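Local coordinates for protein putative streptothricin acetyltransferase (Bacillus anthracis, PDB 3PP9) that binds acetyl coenzyme A and, as a GNAT-family enzyme, probably transfers its acetyl group to the antibiotic streptothricin, at residues N18-I22 / I87-I91; D24-N29 / S52-L58; N75-Y79 / F90-K95; F157-D163 / V177-L183. All blocks are in the same frame, centred on the assembly; numbering follows the deposited sequence. Where two conformers were deposited one is given.

Overall arrangement
Contacts 1, 3 and 4 reach the central mixed sheet of this GNAT fold, whereas contact 2 joins the strands of the hairpin 25-36/43-56, which borders the acetyl coenzyme A pocket. Contact 2 supplies Asp24, Phe26 and Tyr57 to the pocket, and Tyr57 also lies about 4 Å from a bound potassium ion, side chain to ion. Contact 1 packs the loop just before that hairpin on strand 86-95; the centres of contacts 1 and 2 are about 18 Å apart. Contact 3 uses the same strand further along and shares Phe90 and Ile91 with contact 1. Contact 4, centred about 27 Å from the centre of contact 1, includes strand 158-163, the outermost of the sheet within this chain, from which the sheet runs on into the second subunit.

Contact 1: residues N18-I22 / I87-I91; sequences NFPEI and IIGFI
Ile87 lies across the ring of Phe19 at about a right angle and sets its CD1 methyl over one face, a CH-pi contact 4.0 Å from CD1 to the ring centroid. Here the loop between strands 7-10 and 25-36 packs on strand 86-95 of the GNAT sheet, and branched and aromatic side chains suit the place because they offer broad apolar surfaces. Ile87 divides its work between two branches: with CG1 anti to the carbonyl carbon (chi1 -65°), CD1 goes to Phe19 while CG2 meets Ile22 CD1 at 3.8 Å. The rigid ring of Pro20 packs beside this branch point, its CD 3.8 Å from Ile87 CB. Two residues of the loop reach Phe90. Phe19 turns its edge toward the face of the Phe90 ring in an offset edge-to-face pair, planes at 70° and centroids 5.9 Å apart, whereas Ile22 CD1 comes to the Phe90 edge, 3.9 Å from CD1 of that ring. Beyond the contact, Phe19 also stacks on Tyr67. The polar link is indirect: one water donates to Asn18 O at 3.0 Å and accepts from Ile87 N at 3.1 Å.

Contact 2: residues D24-N29 / S52-L58; sequences DSFIVN and SYEKSYL. With ACO (acetyl coenzyme *a), chain D.
The acetyl coenzyme A pocket is bordered here by a beta hairpin, strands 25-36 and 43-56, and by the loop that follows it. Tyr57 lays one ring face against the pantetheine arm, its CE1 3.4 Å from C2P of the cofactor; chi1 of 174°, with CG anti to the backbone N, carries the ring there, and the hydroxyl at its far end is hydrogen-bonded to Glu104 O. A flat aromatic face suits the place, since it packs closely against the C2P methylene. Asp24 meets the segment after the strand: its OD2 accepts from Leu58 N at 3.2 Å, met from above the carboxylate plane. Between the strands the pairing is antiparallel, with Phe26-Lys55 and Val28-Tyr53 as hydrogen-bonded pairs; the shortest of these bonds is Val28 N to Tyr53 O, 2.7 Å. All four of these side chains project from the same face of the hairpin. The aliphatic part of Lys55 runs beside Phe26, with CG over one ring face at 4.0 Å from the centroid. Val28 in turn lies against Tyr53, its CB 3.7 Å from that ring's centroid and 16° off the normal, while Tyr53 OH is hydrogen-bonded to Asn144 ND2.

Contact 3: residues N75-Y79 / F90-K95; sequences NQIIY and FIVLKK
Ile77 and Leu93 lie side by side in the compact part of this antiparallel hairpin, Ile77 CG2 3.9 Å from Leu93 CD1. Tyr79 extends the same face: its CB touches Ile91 CG2 at 3.9 Å, and Leu93 CD1 comes to the edge of its ring, 4.1 Å from CD2. Leu93 CD1 thus touches two neighbours at once, a bulky apolar end suited to the buried face. On the other face Ile78 and Val92 point the same way, Ile78 CG1 lying 3.9 Å from Val92 CG2, beta-branched residues that suit extended strands. The backbone pairs 77-93 and 79-91 each close two hydrogen bonds, with Leu93 N to Ile77 O at 2.9 Å.

Toward the open end of the hairpin the fit slackens. Lys95 N reaches Asn75 O in a weak, bent bond (128° at the hydrogen), and a water donates to Lys95 O at 2.8 Å. Long, flexible lysines suit this more open edge: the Lys94 chain, in the conformer given, runs out to a cation-pi contact with Tyr102. Helix 117-131 covers the face of Ile77, Tyr79, Ile91 and Leu93, touching it with Gln124, Ala125 and Trp128, while strands 7-10 and 101-108 flank the pair.

Contact 4: residues F157-D163 / V177-L183; sequences FVIGGFD and VAIYWYL
Tyr180 O accepts the amide of Gly160 at 2.8 Å and 168° at the hydrogen, one of the shortest bonds between strands 158-163 and 178-184. Tyr180 N, instead of returning to Gly160, donates to Gly161 O at 2.9 Å, so two residues of one strand face a single tyrosine in a classic beta bulge. Tyr182 CD2 lies 3.7 Å from Gly160 CA, leaving little room on that side of the backbone, which suits glycine. The Tyr180 ring sets its edge against the Gly161 backbone. The antiparallel pair is the last of the GNAT sheet within this chain, with strand 136-142 on the other side of strand 178-184. Before the bulge, Ile159 lies over one face of Trp181, its CG1 3.5 Å from the centroid of the six-membered ring and only 8° off the normal. Leu183 approaches Phe157 at about a right angle and places CB above the ring centre, 3.7 Å from the centroid. At the far end Asp163 and Ala178 pair through two backbone bonds, while Asp163 OD2 is hydrogen-bonded to Tyr182 OH of the second subunit, whose strand continues the sheet beyond residues 161-163.

Contact 1: residues N18-I22 / I87-I91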
# COMPACT_ATOMS: atom_id res chain seq x y z
N ASN A 18 25.97 -19.21 3.64
CA ASN A 18 25.57 -20.35 4.46
C ASN A 18 24.05 -20.40 4.51
O ASN A 18 23.45 -21.13 5.32
CB ASN A 18 26.04 -20.14 5.91
CG ASN A 18 27.54 -19.95 6.05
OD1 ASN A 18 28.32 -20.34 5.17
ND2 ASN A 18 27.96 -19.36 7.17
N PHE A 19 23.42 -19.62 3.64
CA PHE A 19 22.00 -19.51 3.64
C PHE A 19 21.45 -20.63 2.76
O PHE A 19 21.66 -20.65 1.54
CB PHE A 19 21.62 -18.12 3.14
CG PHE A 19 20.39 -17.59 3.79
CD1 PHE A 19 20.46 -16.50 4.64
CD2 PHE A 19 19.17 -18.21 3.62
CE1 PHE A 19 19.34 -16.02 5.25
CE2 PHE A 19 18.06 -17.73 4.23
CZ PHE A 19 18.14 -16.63 5.05
N PRO A 20 20.76 -21.59 3.38
CA PRO A 20 20.23 -22.73 2.66
C PRO A 20 18.94 -22.46 1.91
O PRO A 20 18.35 -21.38 2.05
CB PRO A 20 19.94 -23.71 3.80
CG PRO A 20 19.45 -22.82 4.90
CD PRO A 20 20.21 -21.52 4.75
N GLU A 21 18.55 -23.43 1.09
CA GLU A 21 17.29 -23.37 0.35
C GLU A 21 16.24 -23.57 1.42
O GLU A 21 16.30 -24.54 2.18
CB GLU A 21 17.16 -24.50 -0.69
CG GLU A 21 18.10 -24.44 -1.87
CD GLU A 21 17.98 -25.62 -2.83
OE1 GLU A 21 17.23 -26.59 -2.54
OE2 GLU A 21 18.65 -25.59 -3.89
N ILE A 22 15.32 -22.63 1.52
CA ILE A 22 14.27 -22.72 2.50
C ILE A 22 12.98 -22.88 1.72
O ILE A 22 12.74 -22.13 0.78
CB ILE A 22 14.28 -21.47 3.38
CG1 ILE A 22 15.50 -21.54 4.30
CG2 ILE A 22 13.00 -21.38 4.19
CD1 ILE A 22 15.73 -20.34 5.11
N ILE A 87 19.88 -22.49 9.27
CA ILE A 87 18.87 -21.46 9.21
C ILE A 87 17.57 -22.17 8.77
O ILE A 87 17.52 -22.80 7.71
CB ILE A 87 19.24 -20.36 8.20
CG1 ILE A 87 20.50 -19.64 8.68
CG2 ILE A 87 18.05 -19.38 7.99
CD1 ILE A 87 21.12 -18.69 7.64
N ILE A 88 16.54 -22.10 9.62
CA ILE A 88 15.25 -22.75 9.34
C ILE A 88 14.09 -21.76 9.14
O ILE A 88 12.94 -22.17 8.94
CB ILE A 88 14.87 -23.77 10.43
CG1 ILE A 88 14.59 -23.06 11.77
CG2 ILE A 88 15.96 -24.84 10.53
CD1 ILE A 88 13.94 -23.97 12.85
N GLY A 89 14.38 -20.47 9.23
CA GLY A 89 13.34 -19.47 9.04
C GLY A 89 13.92 -18.07 9.14
O GLY A 89 15.06 -17.91 9.55
N PHE A 90 13.15 -17.07 8.73
CA PHE A 90 13.62 -15.71 8.77
C PHE A 90 12.45 -14.74 8.67
O PHE A 90 11.33 -15.12 8.33
CB PHE A 90 14.65 -15.44 7.65
CG PHE A 90 14.09 -15.62 6.28
CD1 PHE A 90 14.21 -16.83 5.62
CD2 PHE A 90 13.44 -14.60 5.64
CE1 PHE A 90 13.68 -17.00 4.35
CE2 PHE A 90 12.91 -14.76 4.36
CZ PHE A 90 13.01 -15.97 3.73
N ILE A 91 12.69 -13.49 9.07
CA ILE A 91 11.71 -12.44 8.97
C ILE A 91 12.42 -11.20 8.42
O ILE A 91 13.54 -10.88 8.84
CB ILE A 91 10.95 -12.18 10.30
CG1 ILE A 91 9.76 -11.26 10.07
CG2 ILE A 91 11.91 -11.66 11.38
CD1 ILE A 91 8.80 -11.22 11.27
O HOH W 1 22.64 -22.27 7.99

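Contact 2: residues D24-N29 / S52-L58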
# COMPACT_ATOMS: atom_id res chain seq x y z
N ASP A 24 9.51 -22.16 1.16
CA ASP A 24 8.48 -21.19 1.57
C ASP A 24 7.15 -21.49 0.91
O ASP A 24 6.24 -20.66 0.94
CB ASP A 24 8.85 -19.70 1.33
CG ASP A 24 8.85 -19.30 -0.15
OD1 ASP A 24 8.71 -20.16 -1.03
OD2 ASP A 24 8.97 -18.07 -0.44
N SER A 25 7.01 -22.67 0.31
CA SER A 25 5.75 -23.02 -0.32
C SER A 25 4.73 -23.40 0.73
O SER A 25 5.06 -23.81 1.84
CB SER A 25 5.91 -24.16 -1.34
OG SER A 25 6.23 -25.41 -0.74
N PHE A 26 3.46 -23.26 0.35
CA PHE A 26 2.36 -23.61 1.23
C PHE A 26 1.18 -24.07 0.40
O PHE A 26 1.13 -23.88 -0.81
CB PHE A 26 1.97 -22.45 2.14
CG PHE A 26 1.56 -21.21 1.43
CD1 PHE A 26 2.52 -20.29 1.02
CD2 PHE A 26 0.22 -20.93 1.20
CE1 PHE A 26 2.16 -19.12 0.38
CE2 PHE A 26 -0.14 -19.76 0.56
CZ PHE A 26 0.83 -18.86 0.13
N ILE A 27 0.25 -24.75 1.06
CA ILE A 27 -0.94 -25.27 0.41
C ILE A 27 -2.13 -24.35 0.64
O ILE A 27 -2.49 -24.08 1.79
CB ILE A 27 -1.32 -26.63 0.99
CG1 ILE A 27 -0.16 -27.61 0.90
CG2 ILE A 27 -2.58 -27.17 0.29
CD1 ILE A 27 -0.46 -28.93 1.61
N VAL A 28 -2.74 -23.91 -0.46
CA VAL A 28 -3.91 -23.07 -0.44
C VAL A 28 -5.05 -24.09 -0.39
O VAL A 28 -5.16 -24.92 -1.28
CB VAL A 28 -4.06 -22.23 -1.71
CG1 VAL A 28 -5.47 -21.58 -1.77
CG2 VAL A 28 -2.97 -21.15 -1.73
N ASN A 29 -5.87 -24.06 0.66
CA ASN A 29 -7.00 -24.98 0.77
C ASN A 29 -8.31 -24.29 1.05
O ASN A 29 -9.37 -24.95 1.10
CB ASN A 29 -6.74 -26.04 1.85
CG ASN A 29 -6.43 -25.44 3.20
OD1 ASN A 29 -6.51 -24.23 3.42
ND2 ASN A 29 -6.00 -26.30 4.13
N SER A 52 -7.66 -27.34 -3.66
CA SER A 52 -6.32 -27.09 -3.17
C SER A 52 -5.22 -27.06 -4.21
O SER A 52 -5.31 -27.69 -5.28
CB SER A 52 -5.96 -28.12 -2.10
OG SER A 52 -6.92 -28.14 -1.04
N TYR A 53 -4.19 -26.28 -3.89
CA TYR A 53 -3.03 -26.15 -4.73
C TYR A 53 -1.87 -25.64 -3.89
O TYR A 53 -2.07 -25.12 -2.79
CB TYR A 53 -3.29 -25.22 -5.92
CG TYR A 53 -3.65 -23.78 -5.61
CD1 TYR A 53 -2.69 -22.76 -5.63
CD2 TYR A 53 -4.95 -23.42 -5.33
CE1 TYR A 53 -3.05 -21.46 -5.38
CE2 TYR A 53 -5.32 -22.13 -5.09
CZ TYR A 53 -4.36 -21.14 -5.10
OH TYR A 53 -4.77 -19.86 -4.83
N GLU A 54 -0.66 -25.82 -4.40
CA GLU A 54 0.54 -25.34 -3.73
C GLU A 54 1.12 -24.15 -4.45
O GLU A 54 1.06 -24.06 -5.68
CB GLU A 54 1.63 -26.42 -3.63
CG GLU A 54 1.40 -27.43 -2.56
CD GLU A 54 2.54 -28.41 -2.40
OE1 GLU A 54 2.75 -28.88 -1.26
OE2 GLU A 54 3.26 -28.69 -3.39
N LYS A 55 1.64 -23.21 -3.67
CA LYS A 55 2.26 -22.03 -4.24
C LYS A 55 3.38 -21.58 -3.34
O LYS A 55 3.42 -21.92 -2.17
CB LYS A 55 1.28 -20.88 -4.44
CG LYS A 55 0.57 -20.40 -3.18
CD LYS A 55 -0.15 -19.07 -3.39
CE LYS A 55 0.85 -17.92 -3.60
NZ LYS A 55 0.25 -16.55 -3.61
N SER A 56 4.31 -20.83 -3.92
CA SER A 56 5.44 -20.30 -3.17
C SER A 56 5.08 -18.86 -2.83
O SER A 56 4.45 -18.18 -3.62
CB SER A 56 6.71 -20.34 -4.02
OG SER A 56 7.01 -21.65 -4.45
N TYR A 57 5.47 -18.40 -1.65
CA TYR A 57 5.18 -17.05 -1.26
C TYR A 57 5.90 -16.07 -2.21
O TYR A 57 5.30 -15.11 -2.70
CB TYR A 57 5.58 -16.79 0.18
CG TYR A 57 5.39 -15.35 0.52
CD1 TYR A 57 4.13 -14.80 0.54
CD2 TYR A 57 6.47 -14.54 0.84
CE1 TYR A 57 3.94 -13.47 0.85
CE2 TYR A 57 6.28 -13.21 1.15
CZ TYR A 57 5.02 -12.68 1.16
OH TYR A 57 4.81 -11.37 1.47
N LEU A 58 7.18 -16.35 -2.44
CA LEU A 58 8.03 -15.58 -3.33
C LEU A 58 8.27 -16.40 -4.60
O LEU A 58 7.41 -16.47 -5.48
CB LEU A 58 9.39 -15.31 -2.69
CG LEU A 58 9.43 -14.51 -1.39
CD1 LEU A 58 10.87 -14.37 -0.95
CD2 LEU A 58 8.78 -13.15 -1.57
N1A ACO D . -3.48 -22.87 10.66
C2A ACO D . -3.96 -22.44 11.84
N3A ACO D . -3.18 -21.92 12.80
C4A ACO D . -1.84 -21.81 12.60
C5A ACO D . -1.26 -22.28 11.34
C6A ACO D . -2.17 -22.85 10.34
N6A ACO D . -1.67 -23.29 9.17
N7A ACO D . 0.06 -22.07 11.40
C8A ACO D . 0.31 -21.52 12.61
N9A ACO D . -0.82 -21.35 13.31
C1B ACO D . -0.96 -20.84 14.68
C2B ACO D . -0.39 -21.91 15.62
O2B ACO D . -1.31 -22.95 15.98
C3B ACO D . 0.07 -21.11 16.81
O3B ACO D . -1.03 -20.93 17.69
P3B ACO D . -0.89 -21.02 19.29
O7A ACO D . 0.06 -19.91 19.65
O8A ACO D . -0.35 -22.41 19.50
O9A ACO D . -2.33 -20.81 19.73
C4B ACO D . 0.47 -19.78 16.21
O4B ACO D . -0.20 -19.66 14.94
C5B ACO D . 1.98 -19.69 16.03
O5B ACO D . 2.37 -20.62 15.01
P1A ACO D . 3.91 -20.97 14.76
O1A ACO D . 4.13 -22.45 14.96
O2A ACO D . 4.72 -19.99 15.56
O3A ACO D . 4.01 -20.61 13.19
P2A ACO D . 5.06 -21.19 12.14
O4A ACO D . 4.37 -22.35 11.49
O5A ACO D . 6.43 -21.39 12.73
O6A ACO D . 5.22 -19.97 11.09
CBP ACO D . 4.41 -19.03 9.03
CCP ACO D . 4.09 -19.35 10.49
CDP ACO D . 3.24 -18.24 8.44
CEP ACO D . 5.69 -18.19 8.97
CAP ACO D . 4.63 -20.32 8.24
OAP ACO D . 3.36 -21.01 8.10
C9P ACO D . 5.16 -20.11 6.85
O9P ACO D . 6.33 -19.90 6.65
N8P ACO D . 4.31 -20.16 5.82
C7P ACO D . 4.73 -20.03 4.42
C6P ACO D . 5.22 -18.65 4.07
C5P ACO D . 4.13 -17.66 4.36
O5P ACO D . 2.96 -17.89 4.09
N4P ACO D . 4.49 -16.52 4.92
C3P ACO D . 3.57 -15.46 5.26
C2P ACO D . 3.31 -14.68 3.97
S1P ACO D . 2.67 -13.05 4.29
C ACO D . 4.06 -12.19 4.73
O ACO D . 5.13 -12.75 4.78
CH3 ACO D . 3.93 -10.74 5.06

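Contact 3: residues N75-Y79 / F90-K95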
# COMPACT_ATOMS: atom_id res chain seq x y z
N ASN A 75 16.84 1.43 9.10
CA ASN A 75 15.39 1.19 9.15
C ASN A 75 14.87 -0.09 8.55
O ASN A 75 13.69 -0.20 8.25
CB ASN A 75 14.64 2.37 8.53
CG ASN A 75 14.80 3.64 9.31
OD1 ASN A 75 15.08 3.63 10.51
ND2 ASN A 75 14.59 4.76 8.64
N GLN A 76 15.76 -1.04 8.32
CA GLN A 76 15.31 -2.34 7.82
C GLN A 76 16.29 -3.38 8.35
O GLN A 76 17.43 -3.06 8.69
CB GLN A 76 15.06 -2.35 6.30
CG GLN A 76 16.23 -2.31 5.38
CD GLN A 76 15.79 -2.29 3.91
OE1 GLN A 76 14.66 -1.92 3.58
NE2 GLN A 76 16.69 -2.68 3.02
N ILE A 77 15.82 -4.62 8.47
CA ILE A 77 16.63 -5.67 9.04
C ILE A 77 16.03 -7.03 8.74
O ILE A 77 14.86 -7.12 8.39
CB ILE A 77 16.63 -5.50 10.61
CG1 ILE A 77 17.67 -6.35 11.32
CG2 ILE A 77 15.25 -5.78 11.20
CD1 ILE A 77 17.86 -5.88 12.82
N ILE A 78 16.88 -8.05 8.82
CA ILE A 78 16.45 -9.45 8.71
C ILE A 78 16.90 -10.20 9.97
O ILE A 78 18.04 -10.02 10.44
CB ILE A 78 16.99 -10.16 7.46
CG1 ILE A 78 16.29 -9.58 6.24
CG2 ILE A 78 16.74 -11.67 7.54
CD1 ILE A 78 16.79 -10.10 4.88
N TYR A 79 15.98 -10.96 10.55
CA TYR A 79 16.34 -11.84 11.66
C TYR A 79 16.21 -13.25 11.14
O TYR A 79 15.27 -13.56 10.41
CB TYR A 79 15.46 -11.67 12.88
CG TYR A 79 15.67 -10.38 13.61
CD1 TYR A 79 16.71 -10.24 14.51
CD2 TYR A 79 14.81 -9.32 13.43
CE1 TYR A 79 16.92 -9.04 15.18
CE2 TYR A 79 15.00 -8.13 14.11
CZ TYR A 79 16.04 -8.00 14.99
OH TYR A 79 16.23 -6.81 15.67
N PHE A 90 13.15 -17.07 8.73
CA PHE A 90 13.62 -15.71 8.77
C PHE A 90 12.45 -14.74 8.67
O PHE A 90 11.33 -15.12 8.33
CB PHE A 90 14.65 -15.44 7.65
CG PHE A 90 14.09 -15.62 6.28
CD1 PHE A 90 14.21 -16.83 5.62
CD2 PHE A 90 13.44 -14.60 5.64
CE1 PHE A 90 13.68 -17.00 4.35
CE2 PHE A 90 12.91 -14.76 4.36
CZ PHE A 90 13.01 -15.97 3.73
N ILE A 91 12.69 -13.49 9.07
CA ILE A 91 11.71 -12.44 8.97
C ILE A 91 12.42 -11.20 8.42
O ILE A 91 13.54 -10.88 8.84
CB ILE A 91 10.95 -12.18 10.30
CG1 ILE A 91 9.76 -11.26 10.07
CG2 ILE A 91 11.91 -11.66 11.38
CD1 ILE A 91 8.80 -11.22 11.27
N VAL A 92 11.76 -10.55 7.44
CA VAL A 92 12.28 -9.37 6.75
C VAL A 92 11.41 -8.18 7.16
O VAL A 92 10.20 -8.18 6.98
CB VAL A 92 12.21 -9.56 5.22
CG1 VAL A 92 12.87 -8.39 4.49
CG2 VAL A 92 12.89 -10.89 4.78
N LEU A 93 12.05 -7.15 7.70
CA LEU A 93 11.33 -5.99 8.20
C LEU A 93 11.85 -4.65 7.69
O LEU A 93 13.04 -4.51 7.42
CB LEU A 93 11.58 -5.94 9.72
CG LEU A 93 11.12 -7.17 10.51
CD1 LEU A 93 11.66 -7.15 11.92
CD2 LEU A 93 9.62 -7.26 10.52
N LYS A 94 10.95 -3.68 7.56
CA LYS A 94 11.33 -2.33 7.17
C LYS A 94 10.46 -1.38 8.00
O LYS A 94 9.51 -1.82 8.66
CB LYS A 94 11.05 -2.00 5.71
CG LYS A 94 9.60 -1.84 5.37
CD LYS A 94 9.41 -1.26 3.97
CE LYS A 94 7.93 -1.08 3.66
NZ LYS A 94 7.71 -0.52 2.29
N LYS A 95 10.84 -0.11 8.02
CA LYS A 95 10.01 0.90 8.68
C LYS A 95 9.17 1.50 7.56
O LYS A 95 9.71 1.95 6.55
CB LYS A 95 10.87 1.96 9.35
CG LYS A 95 10.05 2.99 10.08
CD LYS A 95 10.97 4.00 10.71
CE LYS A 95 10.23 5.05 11.48
NZ LYS A 95 11.22 5.99 12.12
O HOH W 2 12.38 1.63 5.68

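Contact 4: residues F157-D163 / V177-L183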
# COMPACT_ATOMS: atom_id res chain seq x y z
N PHE A 157 -2.71 -9.81 15.78
CA PHE A 157 -2.99 -8.89 14.70
C PHE A 157 -4.49 -8.87 14.39
O PHE A 157 -5.20 -9.85 14.61
CB PHE A 157 -2.26 -9.32 13.42
CG PHE A 157 -0.76 -9.14 13.46
CD1 PHE A 157 0.08 -10.05 14.11
CD2 PHE A 157 -0.17 -8.08 12.78
CE1 PHE A 157 1.46 -9.88 14.10
CE2 PHE A 157 1.21 -7.92 12.77
CZ PHE A 157 2.03 -8.81 13.44
N VAL A 158 -4.94 -7.72 13.89
CA VAL A 158 -6.33 -7.54 13.49
C VAL A 158 -6.36 -6.99 12.07
O VAL A 158 -5.41 -6.36 11.61
CB VAL A 158 -7.08 -6.59 14.43
CG1 VAL A 158 -7.08 -7.16 15.84
CG2 VAL A 158 -6.47 -5.23 14.40
N ILE A 159 -7.43 -7.29 11.34
CA ILE A 159 -7.57 -6.79 9.98
C ILE A 159 -7.98 -5.32 10.00
O ILE A 159 -8.99 -4.96 10.62
CB ILE A 159 -8.61 -7.57 9.20
CG1 ILE A 159 -8.20 -9.04 9.10
CG2 ILE A 159 -8.75 -6.97 7.81
CD1 ILE A 159 -9.22 -9.91 8.40
N GLY A 160 -7.19 -4.49 9.31
CA GLY A 160 -7.47 -3.07 9.23
C GLY A 160 -7.97 -2.62 7.86
O GLY A 160 -8.52 -1.54 7.74
N GLY A 161 -7.77 -3.44 6.84
CA GLY A 161 -8.21 -3.07 5.51
C GLY A 161 -8.07 -4.20 4.52
O GLY A 161 -7.55 -5.26 4.85
N PHE A 162 -8.56 -3.98 3.31
CA PHE A 162 -8.49 -4.99 2.26
C PHE A 162 -8.62 -4.30 0.92
O PHE A 162 -9.03 -3.13 0.84
CB PHE A 162 -9.49 -6.15 2.47
CG PHE A 162 -10.92 -5.75 2.70
CD1 PHE A 162 -11.74 -5.41 1.63
CD2 PHE A 162 -11.48 -5.86 3.96
CE1 PHE A 162 -13.09 -5.10 1.86
CE2 PHE A 162 -12.82 -5.55 4.19
CZ PHE A 162 -13.61 -5.17 3.14
N ASP A 163 -8.27 -5.01 -0.14
CA ASP A 163 -8.34 -4.43 -1.47
C ASP A 163 -8.65 -5.53 -2.49
O ASP A 163 -7.88 -6.49 -2.65
CB ASP A 163 -7.03 -3.71 -1.77
CG ASP A 163 -7.11 -2.85 -2.99
OD1 ASP A 163 -7.56 -3.37 -4.04
OD2 ASP A 163 -6.67 -1.67 -2.90
N VAL A 177 -7.62 -11.23 -3.07
CA VAL A 177 -7.89 -10.02 -2.27
C VAL A 177 -6.74 -9.79 -1.31
O VAL A 177 -6.28 -10.73 -0.64
CB VAL A 177 -9.19 -10.18 -1.44
CG1 VAL A 177 -9.52 -8.92 -0.64
CG2 VAL A 177 -10.39 -10.57 -2.35
N ALA A 178 -6.24 -8.56 -1.25
CA ALA A 178 -5.18 -8.20 -0.32
C ALA A 178 -5.82 -7.90 1.03
O ALA A 178 -6.86 -7.22 1.09
CB ALA A 178 -4.44 -6.94 -0.81
N ILE A 179 -5.22 -8.40 2.10
CA ILE A 179 -5.70 -8.18 3.46
C ILE A 179 -4.56 -7.53 4.24
O ILE A 179 -3.43 -8.03 4.24
CB ILE A 179 -6.16 -9.46 4.16
CG1 ILE A 179 -7.24 -10.16 3.33
CG2 ILE A 179 -6.68 -9.14 5.55
CD1 ILE A 179 -7.76 -11.46 3.96
N TYR A 180 -4.86 -6.43 4.91
CA TYR A 180 -3.85 -5.69 5.70
C TYR A 180 -4.07 -5.92 7.20
O TYR A 180 -5.15 -5.64 7.72
CB TYR A 180 -3.88 -4.22 5.28
CG TYR A 180 -3.67 -4.12 3.79
CD1 TYR A 180 -2.40 -4.10 3.25
CD2 TYR A 180 -4.75 -4.10 2.93
CE1 TYR A 180 -2.22 -4.03 1.85
CE2 TYR A 180 -4.58 -4.02 1.56
CZ TYR A 180 -3.33 -4.00 1.03
OH TYR A 180 -3.21 -3.93 -0.34
N TRP A 181 -3.04 -6.44 7.86
CA TRP A 181 -3.09 -6.82 9.28
C TRP A 181 -2.22 -5.90 10.09
O TRP A 181 -1.13 -5.53 9.64
CB TRP A 181 -2.60 -8.25 9.46
CG TRP A 181 -3.46 -9.32 8.85
CD1 TRP A 181 -3.41 -9.78 7.56
CD2 TRP A 181 -4.45 -10.10 9.52
NE1 TRP A 181 -4.32 -10.80 7.39
CE2 TRP A 181 -4.97 -11.02 8.58
CE3 TRP A 181 -4.95 -10.12 10.82
CZ2 TRP A 181 -5.98 -11.92 8.91
CZ3 TRP A 181 -5.93 -11.02 11.15
CH2 TRP A 181 -6.45 -11.92 10.19
N TYR A 182 -2.70 -5.58 11.29
CA TYR A 182 -2.05 -4.65 12.20
C TYR A 182 -1.98 -5.11 13.63
O TYR A 182 -2.94 -5.67 14.15
CB TYR A 182 -2.88 -3.34 12.21
CG TYR A 182 -2.90 -2.66 10.86
CD1 TYR A 182 -1.98 -1.68 10.54
CD2 TYR A 182 -3.80 -3.05 9.88
CE1 TYR A 182 -1.96 -1.10 9.27
CE2 TYR A 182 -3.78 -2.47 8.61
CZ TYR A 182 -2.88 -1.48 8.33
OH TYR A 182 -2.86 -0.95 7.05
N LEU A 183 -0.85 -4.84 14.27
CA LEU A 183 -0.67 -5.14 15.70
C LEU A 183 -0.16 -3.84 16.30
O LEU A 183 0.97 -3.45 16.04
CB LEU A 183 0.35 -6.24 15.95
CG LEU A 183 0.61 -6.63 17.41
CD1 LEU A 183 -0.64 -7.19 18.03
CD2 LEU A 183 1.71 -7.65 17.48